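Local structure of gluconate kinase (Lactobacillus acidophilus, 3LL3) at residues A[304-307]-A[308-312]; A[345-349]-A[350-354]; A[371-374]-A[375-379]. The protein probably phosphorylates a sugar substrate such as gluconate or xylulose with ATP, as a two-domain carbohydrate kinase of the FGGY family. One frame throughout, in Å; residues are numbered along the deposited sequence.

Interaction 1 of 3, residues A[304-307]-A[308-312]; sequences NWAR and QTLFD. With ATP (adenosine-5'-triphosphate), chain C.
Thr309 lies over one face of the Trp305 indole, one helical turn further along the same helix. Its OG1 sits 3.2 Å above the ring plane, off-centre and nearer NE1, and its CB stands 4.1 Å from the centroid of the five-membered ring, only 20° off the ring normal: a CH-pi contact. Trp305 has CG anti to its own N (chi1 168°), which swings the indole along the helix beneath the threonine. The hydroxyl does not bond to the indole N-H; instead OG1 gives its proton to Trp305 O (2.9 Å). Thr309 N donates to the same carbonyl, though with a bent N-H...O angle, so two donors grip one oxygen and the threonine is held against the ring. Trp305 NE1 hydrogen-bonds instead to His363 O of the second subunit.

Leu310 crosses the indole at about a right angle and brings CD1 to 4.0 Å from Ala306 CB, while Leu310 N makes a straighter bond to Ala306 O (2.8 Å). Further round the helix the Arg307 chain bends at chi3 and lays its guanidinium nearly parallel to the Gln308 amide, their planes 10° apart, with Gln308 CG 3.8 Å from Arg307 NH2; Arg307 NH1 bonds to Glu315 O. At the start of the turn Asn304 CB lies 3.5 Å from O2' of the ATP ribose.

A wider pi-type turn marks residues 308-311, near the close of helix 300-311. Ala306 and Leu310 pack on Val372 of helix 365-388, Arg307 and Phe311 lean on helix 317-325, and Trp305 and Thr309 face the second subunit, meeting its Thr360 and Met368 respectively.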
# COMPACT_ATOMS: atom_id res chain seq x y z
N ASN A 304 6.70 13.87 -7.44
CA ASN A 304 6.26 15.10 -6.82
C ASN A 304 5.25 14.86 -5.71
O ASN A 304 5.38 15.41 -4.63
CB ASN A 304 5.64 16.02 -7.87
CG ASN A 304 5.39 17.41 -7.33
OD1 ASN A 304 4.24 17.87 -7.28
ND2 ASN A 304 6.46 18.09 -6.93
N TRP A 305 4.22 14.04 -5.97
CA TRP A 305 3.25 13.70 -4.92
C TRP A 305 3.94 13.12 -3.68
O TRP A 305 3.63 13.53 -2.56
CB TRP A 305 2.17 12.73 -5.43
CG TRP A 305 1.36 12.15 -4.31
CD1 TRP A 305 0.21 12.67 -3.76
CD2 TRP A 305 1.63 10.93 -3.59
NE1 TRP A 305 -0.25 11.84 -2.75
CE2 TRP A 305 0.60 10.77 -2.63
CE3 TRP A 305 2.63 9.95 -3.68
CZ2 TRP A 305 0.55 9.68 -1.75
CZ3 TRP A 305 2.58 8.87 -2.80
CH2 TRP A 305 1.55 8.75 -1.85
N ALA A 306 4.85 12.18 -3.88
CA ALA A 306 5.55 11.54 -2.77
C ALA A 306 6.41 12.52 -1.99
O ALA A 306 6.52 12.42 -0.76
CB ALA A 306 6.38 10.36 -3.24
N ARG A 307 7.03 13.45 -2.71
CA ARG A 307 7.92 14.44 -2.12
C ARG A 307 7.16 15.35 -1.16
O ARG A 307 7.65 15.66 -0.08
CB ARG A 307 8.59 15.28 -3.22
CG ARG A 307 9.44 16.43 -2.70
CD ARG A 307 10.09 17.22 -3.83
NE ARG A 307 9.11 17.99 -4.60
CZ ARG A 307 8.33 18.93 -4.09
NH1 ARG A 307 8.39 19.23 -2.80
NH2 ARG A 307 7.46 19.57 -4.86
N GLN A 308 5.95 15.74 -1.57
CA GLN A 308 5.10 16.61 -0.76
C GLN A 308 4.33 15.87 0.33
O GLN A 308 3.97 16.46 1.34
CB GLN A 308 4.06 17.29 -1.64
CG GLN A 308 4.60 18.35 -2.60
CD GLN A 308 3.49 19.21 -3.14
OE1 GLN A 308 3.02 19.03 -4.28
NE2 GLN A 308 3.01 20.15 -2.31
N THR A 309 4.05 14.58 0.11
CA THR A 309 3.17 13.83 1.00
C THR A 309 3.95 13.06 2.05
O THR A 309 3.60 13.09 3.23
CB THR A 309 2.27 12.87 0.20
OG1 THR A 309 1.43 13.63 -0.66
CG2 THR A 309 1.41 12.02 1.12
N LEU A 310 5.02 12.40 1.63
CA LEU A 310 5.84 11.63 2.57
C LEU A 310 6.59 12.57 3.48
O LEU A 310 6.86 12.23 4.62
CB LEU A 310 6.82 10.70 1.85
CG LEU A 310 6.23 9.39 1.32
CD1 LEU A 310 5.03 9.73 0.49
CD2 LEU A 310 7.20 8.59 0.48
N PHE A 311 6.92 13.77 3.00
CA PHE A 311 7.68 14.73 3.80
C PHE A 311 6.88 16.00 4.10
O PHE A 311 6.17 16.10 5.09
CB PHE A 311 9.00 15.09 3.12
CG PHE A 311 9.92 13.92 2.87
CD1 PHE A 311 9.80 13.15 1.72
CD2 PHE A 311 10.94 13.62 3.76
CE1 PHE A 311 10.65 12.09 1.48
CE2 PHE A 311 11.80 12.55 3.52
CZ PHE A 311 11.65 11.79 2.37
N ASP A 312 7.03 16.98 3.22
CA ASP A 312 6.34 18.26 3.35
C ASP A 312 6.67 19.11 2.13
O ASP A 312 7.56 18.75 1.35
CB ASP A 312 6.64 18.98 4.69
CG ASP A 312 8.09 19.48 4.80
OD1 ASP A 312 8.63 20.06 3.82
OD2 ASP A 312 8.67 19.34 5.89
PG ATP C . 8.50 19.62 -20.70
O1G ATP C . 8.86 20.75 -19.53
O2G ATP C . 9.81 19.39 -21.70
O3G ATP C . 7.33 20.05 -21.45
PB ATP C . 7.80 18.11 -18.37
O1B ATP C . 7.43 16.53 -18.06
O2B ATP C . 6.70 19.00 -18.02
O3B ATP C . 8.16 18.17 -19.99
PA ATP C . 10.40 17.74 -17.02
O1A ATP C . 11.04 16.71 -18.12
O2A ATP C . 11.37 18.71 -16.53
O3A ATP C . 9.11 18.66 -17.52
O5' ATP C . 9.93 16.81 -15.74
C5' ATP C . 9.17 17.41 -14.72
C4' ATP C . 9.25 16.53 -13.50
O4' ATP C . 10.52 16.30 -12.91
C3' ATP C . 8.23 16.68 -12.33
O3' ATP C . 7.11 15.85 -12.42
C2' ATP C . 9.11 16.60 -11.03
O2' ATP C . 8.45 15.99 -9.96
C1' ATP C . 10.33 15.90 -11.58
N9 ATP C . 11.57 16.27 -10.91
C8 ATP C . 12.06 17.51 -10.69
N7 ATP C . 13.35 17.33 -10.12
C5 ATP C . 13.62 15.95 -10.04
C6 ATP C . 14.73 15.21 -9.58
N6 ATP C . 15.91 15.93 -9.10
N1 ATP C . 14.72 13.88 -9.62
C2 ATP C . 13.63 13.19 -10.10
N3 ATP C . 12.54 13.92 -10.55
C4 ATP C . 12.55 15.28 -10.51

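Interaction 2 of 3, residues A[345-349]-A[350-354]; sequences APIWD and ANARG. With DXP (1-deoxy-D-xylulose-5-phosphate), chain D.
Asp349 has its CG anti to the backbone N (chi1 179°), which carries the carboxylate forward over the following turn and sets OD1 2.8 Å from Asn351 N. That N-H comes at OD1 from above the carboxylate plane. Ile347 instead holds CG1 between its backbone N and carbonyl carbon (chi1 60°), and the extended chain beyond delivers CD1 to Ala352 CB at 3.6 Å, an apolar contact between the residue two before Asp349 and the last residue of the turn. Between the two, Ala352 N donates to Asp349 O over 3.2 Å with a nearly straight N-H...O angle of 165°, although the donor stands well above the carbonyl plane.

Ala350, at the crest, meets the bound 1-deoxy-D-xylulose-5-phosphate: its CB lies 3.1 Å from the ligand's O2P, and its O is 2.9 Å from O4. His129 and Asn297 hydrogen-bond the same ligand.

The arrangement is a type I beta turn from Asp349 to Ala352, reinforced by an Asx turn in which the first side chain accepts the N-H two residues on. Here the turn contributes Ala350 to the pocket of the bound sugar phosphate, in the loop leading into strand 354-359.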
# COMPACT_ATOMS: atom_id res chain seq x y z
N ALA A 345 -0.31 2.71 -20.50
CA ALA A 345 0.62 1.58 -20.47
C ALA A 345 1.28 1.54 -19.10
O ALA A 345 1.55 2.60 -18.54
CB ALA A 345 1.69 1.71 -21.55
N PRO A 346 1.53 0.33 -18.56
CA PRO A 346 1.24 -0.97 -19.18
C PRO A 346 -0.12 -1.61 -18.85
O PRO A 346 -0.51 -2.56 -19.53
CB PRO A 346 2.36 -1.85 -18.62
CG PRO A 346 2.47 -1.37 -17.20
CD PRO A 346 2.20 0.15 -17.25
N ILE A 347 -0.85 -1.10 -17.86
CA ILE A 347 -2.08 -1.79 -17.42
C ILE A 347 -3.39 -1.31 -18.07
O ILE A 347 -4.39 -2.01 -18.02
CB ILE A 347 -2.23 -1.77 -15.89
CG1 ILE A 347 -2.31 -0.34 -15.38
CG2 ILE A 347 -1.07 -2.49 -15.21
CD1 ILE A 347 -2.79 -0.26 -13.92
N TRP A 348 -3.38 -0.13 -18.66
CA TRP A 348 -4.56 0.40 -19.35
C TRP A 348 -5.82 0.27 -18.50
O TRP A 348 -6.80 -0.37 -18.89
CB TRP A 348 -4.73 -0.25 -20.74
CG TRP A 348 -3.58 0.09 -21.67
CD1 TRP A 348 -2.49 -0.70 -21.96
CD2 TRP A 348 -3.40 1.31 -22.41
NE1 TRP A 348 -1.64 -0.04 -22.83
CE2 TRP A 348 -2.17 1.19 -23.12
CE3 TRP A 348 -4.14 2.48 -22.53
CZ2 TRP A 348 -1.68 2.21 -23.93
CZ3 TRP A 348 -3.66 3.49 -23.35
CH2 TRP A 348 -2.43 3.35 -24.04
N ASP A 349 -5.78 0.88 -17.32
CA ASP A 349 -6.93 0.88 -16.41
C ASP A 349 -7.08 2.28 -15.85
O ASP A 349 -6.30 2.70 -15.01
CB ASP A 349 -6.70 -0.13 -15.28
CG ASP A 349 -7.85 -0.16 -14.29
OD1 ASP A 349 -8.73 0.72 -14.36
OD2 ASP A 349 -7.86 -1.07 -13.43
N ALA A 350 -8.06 3.02 -16.33
CA ALA A 350 -8.23 4.40 -15.91
C ALA A 350 -8.65 4.51 -14.45
O ALA A 350 -8.58 5.58 -13.88
CB ALA A 350 -9.25 5.09 -16.79
N ASN A 351 -9.08 3.41 -13.85
CA ASN A 351 -9.55 3.46 -12.46
C ASN A 351 -8.49 3.04 -11.46
O ASN A 351 -8.71 3.11 -10.26
CB ASN A 351 -10.80 2.60 -12.28
CG ASN A 351 -11.90 3.00 -13.22
OD1 ASN A 351 -12.17 4.19 -13.38
ND2 ASN A 351 -12.50 2.03 -13.88
N ALA A 352 -7.33 2.62 -11.95
CA ALA A 352 -6.26 2.15 -11.06
C ALA A 352 -5.88 3.21 -10.04
O ALA A 352 -6.06 4.40 -10.27
CB ALA A 352 -5.04 1.73 -11.86
N ARG A 353 -5.37 2.76 -8.91
CA ARG A 353 -4.88 3.66 -7.88
C ARG A 353 -3.54 3.13 -7.36
O ARG A 353 -3.17 2.01 -7.67
CB ARG A 353 -5.91 3.81 -6.77
CG ARG A 353 -7.13 4.63 -7.19
CD ARG A 353 -8.24 4.46 -6.19
NE ARG A 353 -8.87 5.74 -5.86
CZ ARG A 353 -10.02 6.15 -6.36
NH1 ARG A 353 -10.68 5.39 -7.22
NH2 ARG A 353 -10.52 7.33 -6.01
N GLY A 354 -2.82 3.93 -6.60
CA GLY A 354 -1.51 3.52 -6.11
C GLY A 354 -1.56 2.72 -4.81
O GLY A 354 -2.56 2.82 -4.09
C1 DXP D . -11.07 9.53 -13.98
C2 DXP D . -9.73 10.14 -13.49
C3 DXP D . -8.77 10.69 -14.58
C4 DXP D . -8.50 9.54 -15.58
C5 DXP D . -7.31 9.50 -16.56
O2 DXP D . -9.32 9.86 -12.41
O3 DXP D . -7.71 11.36 -14.02
O4 DXP D . -8.70 8.34 -14.90
O5 DXP D . -6.58 8.31 -16.64
P DXP D . -6.05 7.53 -18.02
O2P DXP D . -7.24 6.67 -18.63
O1P DXP D . -5.31 8.58 -18.98
O3P DXP D . -5.14 6.50 -17.68

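Interaction 3 of 3, residues A[371-374]-A[375-379]; sequences AVIE and GIIFN
Phe378 bends back over the preceding turn, its CD2 3.2 Å from Glu374 O, the carbonyl that also accepts the Phe378 N-H at 2.7 Å. With CG beside the backbone N (chi1 -88°), the ring is brought obliquely against that oxygen. Two aliphatic pairs run along other sides of the helix. Val372 CG1 meets Ile376 CD1 at 3.9 Å, and Ile373 CG2 meets Ile377 CD1 at 4.1 Å; in each pair the side chains lie alongside and point the same way. The isoleucines also fold over the carbonyls behind them, Ile377 CG1 coming to 3.2 Å from Ile373 O.

Four successive i to i+4 backbone bonds, from Gly375 N to Ala371 O (2.8 Å) through to Phe378 N to Glu374 O, make this regular alpha-helix, an interior piece of the long helix 365-388 in the C-terminal domain of the actin-like ATPase fold that FGGY kinases share. Its side chains fan out into different neighbours. Val372 and Ile376 face helix 300-311, where Ile376 packs on Val302 and Phe303, close to the ATP site. Ile373 goes between helices 317-325 and 407-417, and Ile377 rests on Leu412, Cys413 and Ile416 of the latter.

The buried Glu374 carboxylate is held in place by several groups: OE2 forms a salt bridge with Arg370 and hydrogen bonds with Tyr471 OH and Gly330 N, while OE1 bonds to Ser331 OG. Phe378 meets the ring of Tyr478, and an alanine here would probably open a gap beside Glu374 and leave Tyr478 without its ring partner. Further along, Asn379 lies against Pro338, Tyr339, Glu343 and Pro346 in the loops before strand 354-359.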
# COMPACT_ATOMS: atom_id res chain seq x y z
N ALA A 371 11.04 3.12 -2.34
CA ALA A 371 10.05 2.27 -2.99
C ALA A 371 9.27 3.05 -4.03
O ALA A 371 8.90 2.49 -5.05
CB ALA A 371 9.07 1.65 -1.95
N VAL A 372 9.01 4.33 -3.76
CA VAL A 372 8.28 5.16 -4.72
C VAL A 372 9.10 5.27 -6.01
O VAL A 372 8.59 5.03 -7.11
CB VAL A 372 8.00 6.57 -4.18
CG1 VAL A 372 7.55 7.50 -5.31
CG2 VAL A 372 6.95 6.53 -3.04
N ILE A 373 10.38 5.59 -5.86
CA ILE A 373 11.25 5.76 -7.03
C ILE A 373 11.39 4.45 -7.78
O ILE A 373 11.31 4.42 -9.01
CB ILE A 373 12.65 6.28 -6.64
CG1 ILE A 373 12.54 7.72 -6.12
CG2 ILE A 373 13.57 6.28 -7.86
CD1 ILE A 373 13.72 8.17 -5.27
N GLU A 374 11.61 3.37 -7.05
CA GLU A 374 11.70 2.06 -7.66
C GLU A 374 10.41 1.62 -8.36
O GLU A 374 10.47 1.00 -9.43
CB GLU A 374 12.13 1.00 -6.65
CG GLU A 374 13.61 1.14 -6.22
CD GLU A 374 13.99 0.26 -5.05
OE1 GLU A 374 13.09 -0.37 -4.44
OE2 GLU A 374 15.20 0.20 -4.73
N GLY A 375 9.26 1.92 -7.74
CA GLY A 375 7.97 1.58 -8.32
C GLY A 375 7.73 2.34 -9.61
O GLY A 375 7.24 1.77 -10.60
N ILE A 376 8.05 3.63 -9.61
CA ILE A 376 7.90 4.45 -10.80
C ILE A 376 8.68 3.80 -11.95
O ILE A 376 8.15 3.59 -13.03
CB ILE A 376 8.38 5.89 -10.55
CG1 ILE A 376 7.32 6.66 -9.77
CG2 ILE A 376 8.64 6.61 -11.88
CD1 ILE A 376 7.81 7.95 -9.18
N ILE A 377 9.92 3.40 -11.67
CA ILE A 377 10.79 2.80 -12.69
C ILE A 377 10.35 1.39 -13.07
O ILE A 377 10.44 1.00 -14.23
CB ILE A 377 12.26 2.76 -12.17
CG1 ILE A 377 12.73 4.19 -11.88
CG2 ILE A 377 13.19 2.09 -13.20
CD1 ILE A 377 14.20 4.24 -11.36
N PHE A 378 9.92 0.60 -12.07
CA PHE A 378 9.41 -0.74 -12.33
C PHE A 378 8.22 -0.67 -13.32
O PHE A 378 8.08 -1.50 -14.21
CB PHE A 378 8.94 -1.42 -11.03
CG PHE A 378 10.02 -2.19 -10.29
CD1 PHE A 378 10.95 -2.95 -10.98
CD2 PHE A 378 10.06 -2.18 -8.90
CE1 PHE A 378 11.92 -3.68 -10.31
CE2 PHE A 378 11.01 -2.91 -8.21
CZ PHE A 378 11.95 -3.66 -8.91
N ASN A 379 7.35 0.31 -13.12
CA ASN A 379 6.17 0.46 -13.97
C ASN A 379 6.61 0.70 -15.43
O ASN A 379 6.08 0.09 -16.35
CB ASN A 379 5.33 1.63 -13.44
CG ASN A 379 4.05 1.86 -14.22
OD1 ASN A 379 3.70 3.00 -14.53
ND2 ASN A 379 3.32 0.79 -14.51

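How the interactions relate
Interaction 3 is wholly buried, interaction 1 is partly buried and interaction 2 is a surface contact, all in the C-terminal domain of the FGGY kinase. Interactions 1 and 3 are helical and share an interface: Ala306 CB meets Val372 CG1 at 3.7 Å. The loop of interaction 2 reaches the other end of interaction 3, where Pro346 packs against Asn379. The chemistry follows the place. Aliphatic pairs dominate 371-379; 304-312 mixes a threonine-indole contact with polar chains; 345-354 relies on a carboxylate and turn bonds. ATP lies beside interaction 1, the sugar phosphate beside interaction 2, and both contacts also touch the second subunit, whereas interaction 3 does not.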